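Local coordinates for protein bifunctional enzyme cysn/cysc (Mycobacterium tuberculosis, PDB 4BZP) that probably phosphorylates adenosine 5'-phosphosulfate on its 3'-hydroxyl with ATP, as the APS kinase part of a bifunctional sulfate-activating enzyme, at residues T11-S16 with Q116-R121; E108-T113 with S143-P148; T7-G12 with A84-A89; L153-D158 with A165-D170; A36-G41 with L79-A84. One frame throughout, in Å; residues are numbered along the deposited sequence.

Contact 1 of 5, residues T11-S16 with Q116-R121; sequences TGLSGS and QDCERR. With ADP (adenosine-5'-diphosphate), chain C.
Arg121 and Cys118 of helix 115-121 meet the P-loop of this nucleotide-binding kinase fold, the first with the edge of its guanidinium and the second with its thiol. Arg121 NH1 donates to Gly15 O at 3.0 Å with an N-H...O angle of 161°. The oxygen receives it on a lone pair and lies 6° from the guanidinium plane. The same nitrogen makes a weak bond to Ser16 O, 3.1 Å away, and a water links that carbonyl to Arg121 NH2. While its edge serves the loop, one face of the guanidinium is turned to the adenine, with ADP C8 standing 3.4 Å above the plane, toward its rim. An extended run from CG to NE carries the group along the ribose, where Arg121 CD comes within 3.2 Å of ADP O4'. Cys118 approaches the type II turn Leu13-Ser16 from the helix side: its CB is 3.3 Å from Ser14 O, and its SG packs on Leu13 CB and sits 3.7 Å from Ser16 N. The turn itself is held by two donors on Leu13 O, namely Ser16 N and Ser16 OG. This backbone course points Gly15 N at the beta-phosphate, where it donates to ADP O1B at 2.7 Å.

Contact 2 of 5, residues E108-T113 with S143-P148; sequences EVFCDT and SPYQRP. With EDO (1,2-ethanediol), chain F.
At the C-terminal end of strand 106-111 in the parallel sheet of the P-loop kinase fold, Phe110 and Asp112 are covered by Tyr145, Arg147 and Pro148 of the loop leading to strand 153-155. The Phe110 ring is the centre of the contact. Pro148 CD stands 3.6 Å from its centroid and 1° off the normal, a CH-pi contact over one face, while Asp112 CB lies over the rim of the opposite face. The Tyr145 ring crosses Phe110 at a slant: the planes are 26° apart but slid so far that they barely overlap, with centroids 6.0 Å from each other and Phe110 CE1 3.7 Å from Tyr145 CE2. The hydroxyl of Tyr145 bonds to Thr11 OG1 of the neighbouring strand. Arg147 presents a guanidinium face to the Phe110 edge, the two planes being 69° apart, so this is not a cation stacked on a ring face. A bend at chi3 brings its end round to Asp112 in a two-nitrogen salt bridge, NH1 to OD1 at 2.9 Å and NH2 to OD2 at 3.0 Å. Both oxygens are met from above the carboxylate plane. Asp112 OD2 also pairs with Arg154, so two arginines converge on one carboxylate and probably stabilise its charged form. A 1,2-ethanediol, probably from the crystallisation liquor, accepts from Arg147 NH1 through O2 at 2.7 Å. Further back, Glu108 packs on Pro148 CB and sends OE2 to Arg92. The contact lies at the C-terminal end of the parallel strands, the end where P-loop kinases bind their nucleotide.

Contact 3 of 5, residues T7-G12 with A84-A89; sequences TVWFTG and AISPLA
Thr11 and Gly12, where strand 6-11 runs into the P-loop, meet Ile85 and Ser86 mainly through backbone oxygens. Thr11 OG1 is 2.8 Å from Ile85 O and 3.0 Å from Ser86 O; it has one proton for two carbonyls, and which of them takes it is not settled. Its chi1 of 180°, placing OG1 trans to its own backbone nitrogen, brings the hydroxyl to this pair of carbonyls. Gly12 N donates to Ile85 O at 3.2 Å, with an N-H...O angle of 161°. The return contact is a CA-H...O from Ile85 CA to Gly12 O, 3.5 Å long, and the branch point of Ile85, with CG2 closest, also lies against that oxygen. Behind this shell a water lies 2.8 Å from Phe10 O, placed to donate, though it has more acceptors within reach than protons, and 2.9 Å from Ser86 OG in one of two serine conformers. It stands over the rim of one face of the Trp9 indole. The next shell bonds to these same oxygens: Tyr145 OH to Thr11 OG1, Arg92 NH1 to Ser86 O, and Lys18 NZ to Gly12 O. Gly12 has backbone angles that would jam a CB against the preceding carbonyl, as suits the first glycine of a Walker A P-loop.

Contact 4 of 5, residues L153-D158 with A165-D170; sequences LRLTPD and AQEVID. With EDO (1,2-ethanediol), chain G.
Leu153 and Leu155 of strand 153-155, an outermost strand of the sheet within this chain, face Val168 and Glu167 of the helix that follows it. Strand 153-155 and segment 165-170 run almost exactly antiparallel, at 174°, with axes 9.6 Å apart, a spacing filled by side chains and two waters. The apolar part centres on Val168 CG2, which lies 4.0 Å from Leu153 CD2 and 4.2 Å from Leu155 CD1. Both leucines cross the valine at about a right angle. They reach it by different first torsions: Leu153 CG is trans to its backbone nitrogen (chi1 178°), whereas Leu155 CG is trans to its carbonyl carbon (chi1 -61°). The second kind of contact is methyl against carboxylate chain. Glu167 and Leu155 lie alongside each other, pointing opposite ways, Leu155 CD2 being 3.9 Å from Glu167 OE2, and Leu153 CD1 lies 3.7 Å from Glu167 OE1. The polar part runs through water, with no direct hydrogen bond between the two segments. One water takes a proton from Thr156 N at 2.9 Å and donates to Glu167 OE2. Another donates to Arg154 O at 2.7 Å and to OE1 of the same glutamate. Glu167 has two conformers, and both water links belong to the one described here. On the strand edge, Arg154 N donates to a 1,2-ethanediol. The chemistry thus implies an apolar seam between helix and sheet, with a rim carboxylate linked through waters to the backbone of Arg154 and Thr156 and no charge pair across it.

Contact 5 of 5, residues A36-G41 with L79-A84; sequences AYVLDG and LVLVPA
Leu81 O accepts the shortest bond of the contact, from Leu39 N at 2.8 Å with an N-H...O angle of 155°, and Val38 CA adds a CA-H...O contact to the same oxygen at 3.4 Å. Two more backbone bonds extend the pairing, each 2.9 Å long: Tyr37 N donates to Leu79 O, and Tyr37 O takes Leu81 N. These partners flank Val80, which is the parallel pattern, and the bridges pair Ala36 with Leu79, Tyr37 with Val80 and Val38 with Leu81. The short segment axes lie 4.7 Å apart and their directions differ by 19°. On the face that holds Val38 and Leu81, these two side chains cross at a slant, Val38 CG2 4.1 Å from Leu81 CD1. Val38 crosses Pro83 nearly at right angles, CG1 3.9 Å from CD; a chi1 of 176° sets CG1 trans to the backbone nitrogen, against the proline, and leaves CG2 for Leu81. Just past the strand, Leu39 CB sits 3.9 Å from Val80 CG1. Asp40 OD2 rests against the Pro83 ring and Asp40 OD1 caps helix 41-44 through Asp42 N. Strand 36-38 is an outermost strand of the sheet within the chain. Helix 18-31 packs on the Ala36, Val38 and Leu81 face and helix 56-75 on the Tyr37 and Val80 face; Tyr37 and Leu39 also touch Cys76 and Leu72 of the second subunit.

Contacts 3 and 5 are buried, whereas contacts 1, 2 and 4 are partly buried. Contacts 2, 3, 4 and 5 reach the same parallel sheet. Contact 5 is backbone pairing with hydrocarbon packing, and contact 4, on the far outermost strand, replaces direct polar bonds by waters. Contacts 1 and 3 share Thr11 and Gly12: contact 1 joins the P-loop to helix 115-121 beside ADP, and contact 3 joins it to the loop after strand 79-82. Contact 2 meets both through Tyr145 and its link to Thr11. Guanidinium groups bond directly in contacts 1 and 2, whereas contact 4 meets its carboxylate through water and contact 5 rests on backbone bonds.

Contact 1 of 5, residues T11-S16 with Q116-R121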
# COMPACT_ATOMS: atom_id res chain seq x y z
N THR A 11 14.59 7.32 11.26
CA THR A 11 15.60 6.28 11.50
C THR A 11 16.20 6.55 12.87
O THR A 11 16.32 7.69 13.29
CB THR A 11 16.65 6.23 10.37
OG1 THR A 11 17.61 5.20 10.67
CG2 THR A 11 17.37 7.57 10.19
N GLY A 12 16.55 5.49 13.57
CA GLY A 12 17.15 5.56 14.89
C GLY A 12 16.91 4.29 15.67
O GLY A 12 16.02 3.49 15.34
N LEU A 13 17.63 4.16 16.77
CA LEU A 13 17.52 3.04 17.62
C LEU A 13 16.12 2.81 18.17
O LEU A 13 15.32 3.74 18.30
CB LEU A 13 18.50 3.15 18.79
CG LEU A 13 19.97 3.21 18.43
CD1 LEU A 13 20.80 3.45 19.69
CD2 LEU A 13 20.45 1.93 17.77
N SER A 14 15.80 1.58 18.54
CA SER A 14 14.59 1.31 19.30
C SER A 14 14.54 2.23 20.52
O SER A 14 15.52 2.36 21.24
CB SER A 14 14.57 -0.14 19.78
OG SER A 14 13.40 -0.46 20.44
N GLY A 15 13.42 2.91 20.71
CA GLY A 15 13.22 3.80 21.85
C GLY A 15 13.82 5.18 21.68
O GLY A 15 13.80 5.94 22.64
N SER A 16 14.25 5.54 20.49
CA SER A 16 14.79 6.87 20.25
C SER A 16 13.76 7.96 20.07
O SER A 16 14.10 9.16 20.17
CB SER A 16 15.77 6.84 19.07
OG SER A 16 15.14 6.44 17.87
N GLN A 116 22.28 4.43 25.62
CA GLN A 116 22.02 4.46 27.06
C GLN A 116 20.69 5.09 27.38
O GLN A 116 19.98 4.61 28.28
CB GLN A 116 23.15 5.19 27.81
CG GLN A 116 24.38 4.32 28.04
CD GLN A 116 25.28 4.88 29.13
OE1 GLN A 116 24.89 5.81 29.86
NE2 GLN A 116 26.47 4.33 29.26
N ASP A 117 20.38 6.16 26.68
CA ASP A 117 19.12 6.85 26.92
C ASP A 117 17.98 5.98 26.40
O ASP A 117 16.90 5.88 27.02
CB ASP A 117 19.03 8.21 26.24
CG ASP A 117 19.95 9.27 26.75
OD1 ASP A 117 20.58 9.08 27.79
OD2 ASP A 117 19.95 10.38 26.07
N CYS A 118 18.12 5.38 25.22
CA CYS A 118 17.06 4.50 24.69
C CYS A 118 16.77 3.33 25.58
O CYS A 118 15.60 2.95 25.79
CB CYS A 118 17.48 3.96 23.32
SG CYS A 118 17.59 5.20 21.97
N GLU A 119 17.84 2.74 26.09
CA GLU A 119 17.71 1.60 26.99
C GLU A 119 17.07 2.01 28.32
O GLU A 119 16.28 1.21 28.87
CB GLU A 119 19.05 0.91 27.21
CG GLU A 119 18.90 -0.33 28.08
CD GLU A 119 20.03 -1.31 27.90
OE1 GLU A 119 21.09 -0.95 27.39
OE2 GLU A 119 19.81 -2.50 28.25
N ARG A 120 17.37 3.18 28.84
CA ARG A 120 16.64 3.63 30.04
C ARG A 120 15.17 3.90 29.79
O ARG A 120 14.32 3.54 30.64
CB ARG A 120 17.26 4.86 30.65
CG ARG A 120 16.53 5.32 31.90
CD ARG A 120 16.52 4.28 33.04
NE ARG A 120 15.66 4.61 34.21
CZ ARG A 120 14.38 4.28 34.33
NH1 ARG A 120 13.69 3.65 33.38
NH2 ARG A 120 13.73 4.65 35.43
N ARG A 121 14.82 4.35 28.59
CA ARG A 121 13.43 4.51 28.21
C ARG A 121 12.73 3.11 28.14
O ARG A 121 11.69 2.85 28.79
CB ARG A 121 13.34 5.27 26.88
CG ARG A 121 13.70 6.74 26.97
CD ARG A 121 13.99 7.23 25.55
NE ARG A 121 14.20 8.67 25.56
CZ ARG A 121 14.30 9.39 24.46
NH1 ARG A 121 14.08 8.82 23.28
NH2 ARG A 121 14.51 10.70 24.51
PB ADP C . 10.82 4.41 18.84
O1B ADP C . 11.12 2.92 19.21
O2B ADP C . 11.95 5.08 18.13
O3B ADP C . 9.47 4.56 18.22
PA ADP C . 9.53 5.73 21.11
O1A ADP C . 8.68 4.61 21.54
O2A ADP C . 8.86 6.84 20.34
O3A ADP C . 10.74 5.16 20.27
O5' ADP C . 10.33 6.44 22.32
C5' ADP C . 10.68 5.69 23.46
C4' ADP C . 10.07 6.41 24.66
O4' ADP C . 10.90 7.50 24.99
C3' ADP C . 8.63 6.95 24.54
O3' ADP C . 7.78 6.16 25.34
C2' ADP C . 8.70 8.28 25.20
O2' ADP C . 8.01 8.16 26.48
C1' ADP C . 10.14 8.60 25.44
N9 ADP C . 10.57 9.75 24.64
C8 ADP C . 10.77 9.72 23.29
N7 ADP C . 11.17 10.91 22.80
C5 ADP C . 11.27 11.72 23.90
C6 ADP C . 11.62 13.11 24.06
N6 ADP C . 11.99 13.87 23.01
N1 ADP C . 11.55 13.56 25.33
C2 ADP C . 11.19 12.80 26.36
N3 ADP C . 10.81 11.50 26.30
C4 ADP C . 10.80 10.97 25.06
O HOH W 1 14.40 11.86 21.76

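Contact 2 of 5, residues E108-T113 with S143-P148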
# COMPACT_ATOMS: atom_id res chain seq x y z
N GLU A 108 14.75 12.32 5.38
CA GLU A 108 15.40 11.38 6.30
C GLU A 108 15.54 12.12 7.63
O GLU A 108 16.31 13.10 7.72
CB GLU A 108 16.78 10.85 5.79
CG GLU A 108 17.42 9.82 6.77
CD GLU A 108 18.89 9.50 6.56
OE1 GLU A 108 19.64 10.45 6.52
OE2 GLU A 108 19.31 8.32 6.45
N VAL A 109 14.86 11.66 8.65
CA VAL A 109 14.86 12.28 9.97
C VAL A 109 15.50 11.33 10.94
O VAL A 109 15.03 10.20 11.17
CB VAL A 109 13.48 12.67 10.41
CG1 VAL A 109 13.53 13.22 11.82
CG2 VAL A 109 12.88 13.69 9.44
N PHE A 110 16.65 11.70 11.52
CA PHE A 110 17.40 10.88 12.44
C PHE A 110 17.08 11.22 13.89
O PHE A 110 17.35 12.35 14.33
CB PHE A 110 18.88 11.10 12.16
CG PHE A 110 19.85 10.34 13.04
CD1 PHE A 110 19.53 9.16 13.66
CD2 PHE A 110 21.15 10.84 13.18
CE1 PHE A 110 20.46 8.54 14.46
CE2 PHE A 110 22.11 10.16 13.94
CZ PHE A 110 21.74 9.01 14.58
N CYS A 111 16.48 10.27 14.61
CA CYS A 111 16.23 10.40 16.03
C CYS A 111 17.49 9.97 16.72
O CYS A 111 17.70 8.78 17.03
CB CYS A 111 15.04 9.53 16.44
SG CYS A 111 13.48 10.14 15.71
N ASP A 112 18.37 10.93 16.95
CA ASP A 112 19.72 10.72 17.50
C ASP A 112 19.73 10.76 19.00
O ASP A 112 20.13 11.75 19.64
CB ASP A 112 20.72 11.70 16.94
CG ASP A 112 22.18 11.37 17.31
OD1 ASP A 112 22.43 10.28 17.87
OD2 ASP A 112 23.04 12.21 16.92
N THR A 113 19.24 9.67 19.59
CA THR A 113 19.26 9.44 21.04
C THR A 113 20.22 8.30 21.31
O THR A 113 20.13 7.25 20.66
CB THR A 113 17.81 9.09 21.50
OG1 THR A 113 16.92 10.20 21.22
CG2 THR A 113 17.77 8.78 22.99
N SER A 143 23.55 -6.17 16.59
CA SER A 143 23.39 -5.92 15.19
C SER A 143 23.65 -4.42 15.00
O SER A 143 23.26 -3.61 15.80
CB SER A 143 21.95 -6.28 14.75
OG SER A 143 21.84 -6.22 13.33
N PRO A 144 24.28 -4.05 13.92
CA PRO A 144 24.72 -2.64 13.82
C PRO A 144 23.65 -1.63 13.47
O PRO A 144 22.70 -1.95 12.71
CB PRO A 144 25.73 -2.69 12.70
CG PRO A 144 25.27 -3.80 11.79
CD PRO A 144 24.76 -4.84 12.77
N TYR A 145 23.82 -0.45 14.03
CA TYR A 145 23.06 0.72 13.59
C TYR A 145 24.07 1.59 12.82
O TYR A 145 25.12 1.93 13.40
CB TYR A 145 22.39 1.48 14.74
CG TYR A 145 21.59 2.66 14.25
CD1 TYR A 145 20.40 2.45 13.56
CD2 TYR A 145 22.09 3.94 14.30
CE1 TYR A 145 19.69 3.51 13.04
CE2 TYR A 145 21.39 5.01 13.75
CZ TYR A 145 20.20 4.79 13.10
OH TYR A 145 19.52 5.82 12.46
N GLN A 146 23.81 1.91 11.57
CA GLN A 146 24.71 2.76 10.76
C GLN A 146 24.14 4.18 10.83
O GLN A 146 23.07 4.44 10.23
CB GLN A 146 24.76 2.24 9.33
CG GLN A 146 25.36 0.83 9.27
CD GLN A 146 25.46 0.28 7.89
OE1 GLN A 146 24.81 0.72 6.93
NE2 GLN A 146 26.32 -0.74 7.76
N ARG A 147 24.82 5.08 11.48
CA ARG A 147 24.26 6.41 11.74
C ARG A 147 24.18 7.17 10.43
O ARG A 147 25.09 7.15 9.66
CB ARG A 147 25.16 7.19 12.68
CG ARG A 147 25.11 6.68 14.08
CD ARG A 147 26.24 7.31 14.93
NE ARG A 147 26.16 8.77 15.00
CZ ARG A 147 25.36 9.47 15.81
NH1 ARG A 147 24.60 8.87 16.67
NH2 ARG A 147 25.38 10.79 15.74
N PRO A 148 23.07 7.89 10.19
CA PRO A 148 22.96 8.74 9.04
C PRO A 148 24.04 9.84 8.99
O PRO A 148 24.29 10.48 9.99
CB PRO A 148 21.60 9.39 9.26
CG PRO A 148 20.81 8.42 10.02
CD PRO A 148 21.80 7.73 10.91
C1 EDO F . 22.30 6.50 18.43
O1 EDO F . 21.40 7.57 18.31
C2 EDO F . 22.46 6.04 17.02
O2 EDO F . 23.82 6.27 16.73

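Contact 3 of 5, residues T7-G12 with A84-A89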
# COMPACT_ATOMS: atom_id res chain seq x y z
N THR A 7 6.91 12.17 2.11
CA THR A 7 7.26 11.18 3.14
C THR A 7 8.35 11.62 4.08
O THR A 7 9.39 12.11 3.65
CB THR A 7 7.69 9.83 2.49
OG1 THR A 7 6.56 9.32 1.76
CG2 THR A 7 8.17 8.79 3.52
N VAL A 8 8.09 11.46 5.39
CA VAL A 8 9.09 11.60 6.41
C VAL A 8 9.51 10.21 6.86
O VAL A 8 8.69 9.46 7.39
CB VAL A 8 8.54 12.39 7.60
CG1 VAL A 8 9.62 12.53 8.67
CG2 VAL A 8 8.04 13.74 7.15
N TRP A 9 10.77 9.86 6.65
CA TRP A 9 11.33 8.53 6.92
C TRP A 9 12.21 8.67 8.13
O TRP A 9 13.34 9.26 8.06
CB TRP A 9 12.12 8.06 5.71
CG TRP A 9 12.52 6.63 5.70
CD1 TRP A 9 13.62 6.09 6.21
CD2 TRP A 9 11.77 5.54 5.10
NE1 TRP A 9 13.62 4.73 6.01
CE2 TRP A 9 12.50 4.38 5.29
CE3 TRP A 9 10.56 5.45 4.40
CZ2 TRP A 9 12.06 3.12 4.82
CZ3 TRP A 9 10.15 4.19 3.97
CH2 TRP A 9 10.89 3.11 4.19
N PHE A 10 11.76 8.17 9.27
CA PHE A 10 12.58 8.19 10.43
C PHE A 10 13.66 7.13 10.37
O PHE A 10 13.68 6.13 9.59
CB PHE A 10 11.76 7.99 11.68
CG PHE A 10 10.85 9.13 11.99
CD1 PHE A 10 9.60 9.19 11.41
CD2 PHE A 10 11.25 10.15 12.82
CE1 PHE A 10 8.77 10.26 11.65
CE2 PHE A 10 10.43 11.23 13.06
CZ PHE A 10 9.16 11.25 12.52
N THR A 11 14.59 7.32 11.26
CA THR A 11 15.60 6.28 11.50
C THR A 11 16.20 6.55 12.87
O THR A 11 16.32 7.69 13.29
CB THR A 11 16.65 6.23 10.37
OG1 THR A 11 17.61 5.20 10.67
CG2 THR A 11 17.37 7.57 10.19
N GLY A 12 16.55 5.49 13.57
CA GLY A 12 17.15 5.56 14.89
C GLY A 12 16.91 4.29 15.67
O GLY A 12 16.02 3.49 15.34
N ALA A 84 10.34 3.62 11.23
CA ALA A 84 11.11 2.37 11.25
C ALA A 84 12.53 2.62 11.69
O ALA A 84 13.09 3.71 11.51
CB ALA A 84 11.06 1.71 9.89
N ILE A 85 13.14 1.62 12.28
CA ILE A 85 14.51 1.73 12.74
C ILE A 85 15.41 2.04 11.56
O ILE A 85 16.30 2.92 11.68
CB ILE A 85 14.97 0.48 13.48
CG1 ILE A 85 14.24 0.39 14.82
CG2 ILE A 85 16.50 0.49 13.76
CD1 ILE A 85 14.47 -0.90 15.54
N SER A 86 15.23 1.28 10.46
CA SER A 86 15.98 1.49 9.21
C SER A 86 17.49 1.56 9.52
O SER A 86 18.10 2.61 9.32
CB SER A 86 15.50 2.81 8.56
OG SER A 86 14.21 2.66 7.98
N PRO A 87 18.06 0.46 10.03
CA PRO A 87 19.41 0.54 10.62
C PRO A 87 20.53 0.66 9.63
O PRO A 87 21.59 1.21 10.00
CB PRO A 87 19.54 -0.79 11.36
CG PRO A 87 18.61 -1.68 10.62
CD PRO A 87 17.45 -0.87 10.27
N LEU A 88 20.36 0.19 8.38
CA LEU A 88 21.44 0.23 7.39
C LEU A 88 21.30 1.43 6.48
O LEU A 88 20.20 1.73 6.02
CB LEU A 88 21.54 -1.07 6.60
CG LEU A 88 21.66 -2.28 7.50
CD1 LEU A 88 21.69 -3.58 6.70
CD2 LEU A 88 22.87 -2.22 8.42
N ALA A 89 22.40 2.09 6.15
CA ALA A 89 22.40 3.16 5.21
C ALA A 89 21.78 2.75 3.87
O ALA A 89 21.03 3.51 3.28
CB ALA A 89 23.81 3.70 5.02
O HOH W 2 11.91 4.32 8.46

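Contact 4 of 5, residues L153-D158 with A165-D170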
# COMPACT_ATOMS: atom_id res chain seq x y z
N LEU A 153 17.18 16.15 8.91
CA LEU A 153 16.92 16.72 10.20
C LEU A 153 17.42 15.74 11.24
O LEU A 153 17.23 14.53 11.13
CB LEU A 153 15.42 16.93 10.37
CG LEU A 153 14.94 17.48 11.72
CD1 LEU A 153 15.51 18.88 11.99
CD2 LEU A 153 13.42 17.50 11.74
N ARG A 154 18.07 16.23 12.27
CA ARG A 154 18.55 15.43 13.38
C ARG A 154 17.78 15.88 14.61
O ARG A 154 17.85 17.04 15.00
CB ARG A 154 20.06 15.64 13.57
CG ARG A 154 20.68 14.81 14.70
CD ARG A 154 22.18 15.05 14.95
NE ARG A 154 22.89 15.18 13.70
CZ ARG A 154 23.61 14.18 13.19
NH1 ARG A 154 23.71 13.04 13.84
NH2 ARG A 154 24.22 14.35 12.04
N LEU A 155 17.01 14.99 15.23
CA LEU A 155 16.24 15.24 16.44
C LEU A 155 17.04 14.77 17.63
O LEU A 155 17.58 13.66 17.61
CB LEU A 155 14.92 14.53 16.40
CG LEU A 155 13.97 14.94 15.26
CD1 LEU A 155 12.69 14.12 15.24
CD2 LEU A 155 13.64 16.43 15.33
N THR A 156 17.10 15.56 18.69
CA THR A 156 17.94 15.28 19.81
C THR A 156 17.11 15.24 21.12
O THR A 156 16.12 15.97 21.26
CB THR A 156 19.09 16.30 19.90
OG1 THR A 156 18.53 17.58 19.98
CG2 THR A 156 19.98 16.18 18.72
N PRO A 157 17.56 14.46 22.11
CA PRO A 157 16.73 14.15 23.28
C PRO A 157 16.55 15.29 24.27
O PRO A 157 15.75 15.20 25.16
CB PRO A 157 17.45 12.90 23.88
CG PRO A 157 18.82 12.97 23.41
CD PRO A 157 18.73 13.56 22.03
N ASP A 158 17.32 16.38 24.12
CA ASP A 158 17.11 17.58 24.93
C ASP A 158 15.81 18.32 24.59
O ASP A 158 15.36 19.13 25.38
CB ASP A 158 18.32 18.55 24.81
CG ASP A 158 18.58 18.98 23.39
OD1 ASP A 158 18.94 18.10 22.59
OD2 ASP A 158 18.38 20.17 23.05
N ALA A 165 8.36 17.41 17.13
CA ALA A 165 7.25 17.35 16.17
C ALA A 165 7.16 18.67 15.41
O ALA A 165 6.96 18.65 14.18
CB ALA A 165 5.93 17.03 16.86
N GLN A 166 7.27 19.80 16.13
CA GLN A 166 7.25 21.06 15.44
C GLN A 166 8.45 21.24 14.51
O GLN A 166 8.32 21.81 13.42
CB GLN A 166 7.14 22.18 16.46
CG GLN A 166 6.98 23.55 15.78
CD GLN A 166 5.70 23.65 14.97
OE1 GLN A 166 4.62 23.30 15.45
NE2 GLN A 166 5.82 24.01 13.70
N GLU A 167 9.61 20.71 14.88
CA GLU A 167 10.76 20.77 13.98
C GLU A 167 10.50 20.02 12.69
O GLU A 167 10.93 20.45 11.62
CB GLU A 167 12.01 20.22 14.61
CG GLU A 167 12.59 21.02 15.73
CD GLU A 167 13.89 20.40 16.11
OE1 GLU A 167 14.81 20.42 15.26
OE2 GLU A 167 13.96 19.84 17.22
N VAL A 168 9.83 18.87 12.78
CA VAL A 168 9.48 18.10 11.56
C VAL A 168 8.52 18.91 10.70
O VAL A 168 8.74 18.98 9.49
CB VAL A 168 8.86 16.72 11.92
CG1 VAL A 168 8.35 16.00 10.66
CG2 VAL A 168 9.92 15.85 12.63
N ILE A 169 7.51 19.53 11.32
CA ILE A 169 6.55 20.34 10.55
C ILE A 169 7.27 21.53 9.91
O ILE A 169 7.05 21.81 8.74
CB ILE A 169 5.40 20.72 11.46
CG1 ILE A 169 4.57 19.48 11.75
CG2 ILE A 169 4.54 21.81 10.82
CD1 ILE A 169 3.53 19.65 12.79
N ASP A 170 8.20 22.14 10.63
CA ASP A 170 8.98 23.28 10.07
C ASP A 170 9.75 22.80 8.84
O ASP A 170 9.83 23.48 7.80
CB ASP A 170 9.94 23.89 11.10
CG ASP A 170 9.23 24.68 12.25
OD1 ASP A 170 8.05 24.95 12.11
OD2 ASP A 170 9.92 24.91 13.24
C1 EDO G . 20.42 18.70 11.40
O1 EDO G . 19.12 18.92 11.90
C2 EDO G . 20.47 18.47 9.92
O2 EDO G . 20.46 17.07 9.75
O HOH W 3 17.15 19.62 15.50
O HOH W 4 15.71 18.09 18.10

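Contact 5 of 5, residues A36-G41 with L79-A84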
# COMPACT_ATOMS: atom_id res chain seq x y z
N ALA A 36 -2.48 13.28 7.13
CA ALA A 36 -1.23 12.62 7.52
C ALA A 36 -1.54 11.22 7.91
O ALA A 36 -2.67 10.91 8.33
CB ALA A 36 -0.59 13.41 8.66
N TYR A 37 -0.54 10.35 7.79
CA TYR A 37 -0.72 8.95 8.07
C TYR A 37 0.57 8.35 8.55
O TYR A 37 1.58 8.48 7.88
CB TYR A 37 -1.12 8.24 6.78
CG TYR A 37 -1.49 6.80 6.99
CD1 TYR A 37 -2.76 6.44 7.42
CD2 TYR A 37 -0.56 5.80 6.77
CE1 TYR A 37 -3.09 5.10 7.60
CE2 TYR A 37 -0.87 4.49 6.97
CZ TYR A 37 -2.14 4.15 7.35
OH TYR A 37 -2.45 2.84 7.53
N VAL A 38 0.50 7.66 9.67
CA VAL A 38 1.65 6.96 10.23
C VAL A 38 1.65 5.56 9.71
O VAL A 38 0.71 4.77 9.98
CB VAL A 38 1.66 6.96 11.78
CG1 VAL A 38 2.83 6.14 12.30
CG2 VAL A 38 1.72 8.39 12.29
N LEU A 39 2.64 5.23 8.90
CA LEU A 39 2.81 3.95 8.27
C LEU A 39 3.86 3.16 9.03
O LEU A 39 5.07 3.42 8.92
CB LEU A 39 3.21 4.17 6.81
CG LEU A 39 3.43 2.88 6.01
CD1 LEU A 39 2.13 2.16 5.82
CD2 LEU A 39 4.09 3.20 4.69
N ASP A 40 3.35 2.24 9.84
CA ASP A 40 4.23 1.50 10.76
C ASP A 40 4.27 0.04 10.28
O ASP A 40 3.23 -0.62 10.15
CB ASP A 40 3.74 1.63 12.20
CG ASP A 40 4.77 1.12 13.25
OD1 ASP A 40 5.41 0.09 13.04
OD2 ASP A 40 4.93 1.78 14.30
N GLY A 41 5.48 -0.40 10.00
CA GLY A 41 5.74 -1.78 9.58
C GLY A 41 5.19 -2.83 10.53
O GLY A 41 4.79 -3.92 10.10
N LEU A 79 0.54 13.01 3.84
CA LEU A 79 1.81 13.23 4.46
C LEU A 79 2.10 11.97 5.24
O LEU A 79 1.44 11.69 6.23
CB LEU A 79 1.78 14.47 5.35
CG LEU A 79 3.13 14.95 5.92
CD1 LEU A 79 3.66 14.05 7.02
CD2 LEU A 79 4.16 15.13 4.83
N VAL A 80 3.05 11.19 4.76
CA VAL A 80 3.34 9.85 5.29
C VAL A 80 4.50 9.91 6.28
O VAL A 80 5.52 10.51 5.98
CB VAL A 80 3.67 8.85 4.18
CG1 VAL A 80 3.82 7.42 4.71
CG2 VAL A 80 2.57 8.86 3.11
N LEU A 81 4.33 9.29 7.43
CA LEU A 81 5.33 9.29 8.51
C LEU A 81 5.70 7.87 8.77
O LEU A 81 4.81 7.05 9.10
CB LEU A 81 4.73 9.92 9.74
CG LEU A 81 4.29 11.37 9.52
CD1 LEU A 81 3.05 11.76 10.29
CD2 LEU A 81 5.43 12.31 9.89
N VAL A 82 6.97 7.50 8.59
CA VAL A 82 7.41 6.09 8.68
C VAL A 82 8.40 5.96 9.81
O VAL A 82 9.59 6.32 9.67
CB VAL A 82 8.06 5.66 7.38
CG1 VAL A 82 8.42 4.17 7.45
CG2 VAL A 82 7.15 5.93 6.20
N PRO A 83 7.95 5.41 10.96
CA PRO A 83 8.84 5.30 12.10
C PRO A 83 9.59 3.99 12.24
O PRO A 83 9.65 3.43 13.39
CB PRO A 83 7.89 5.48 13.26
CG PRO A 83 6.63 4.85 12.80
CD PRO A 83 6.54 5.20 11.35
N ALA A 84 10.34 3.62 11.23
CA ALA A 84 11.11 2.37 11.25
C ALA A 84 12.53 2.62 11.69
O ALA A 84 13.09 3.71 11.51
CB ALA A 84 11.06 1.71 9.89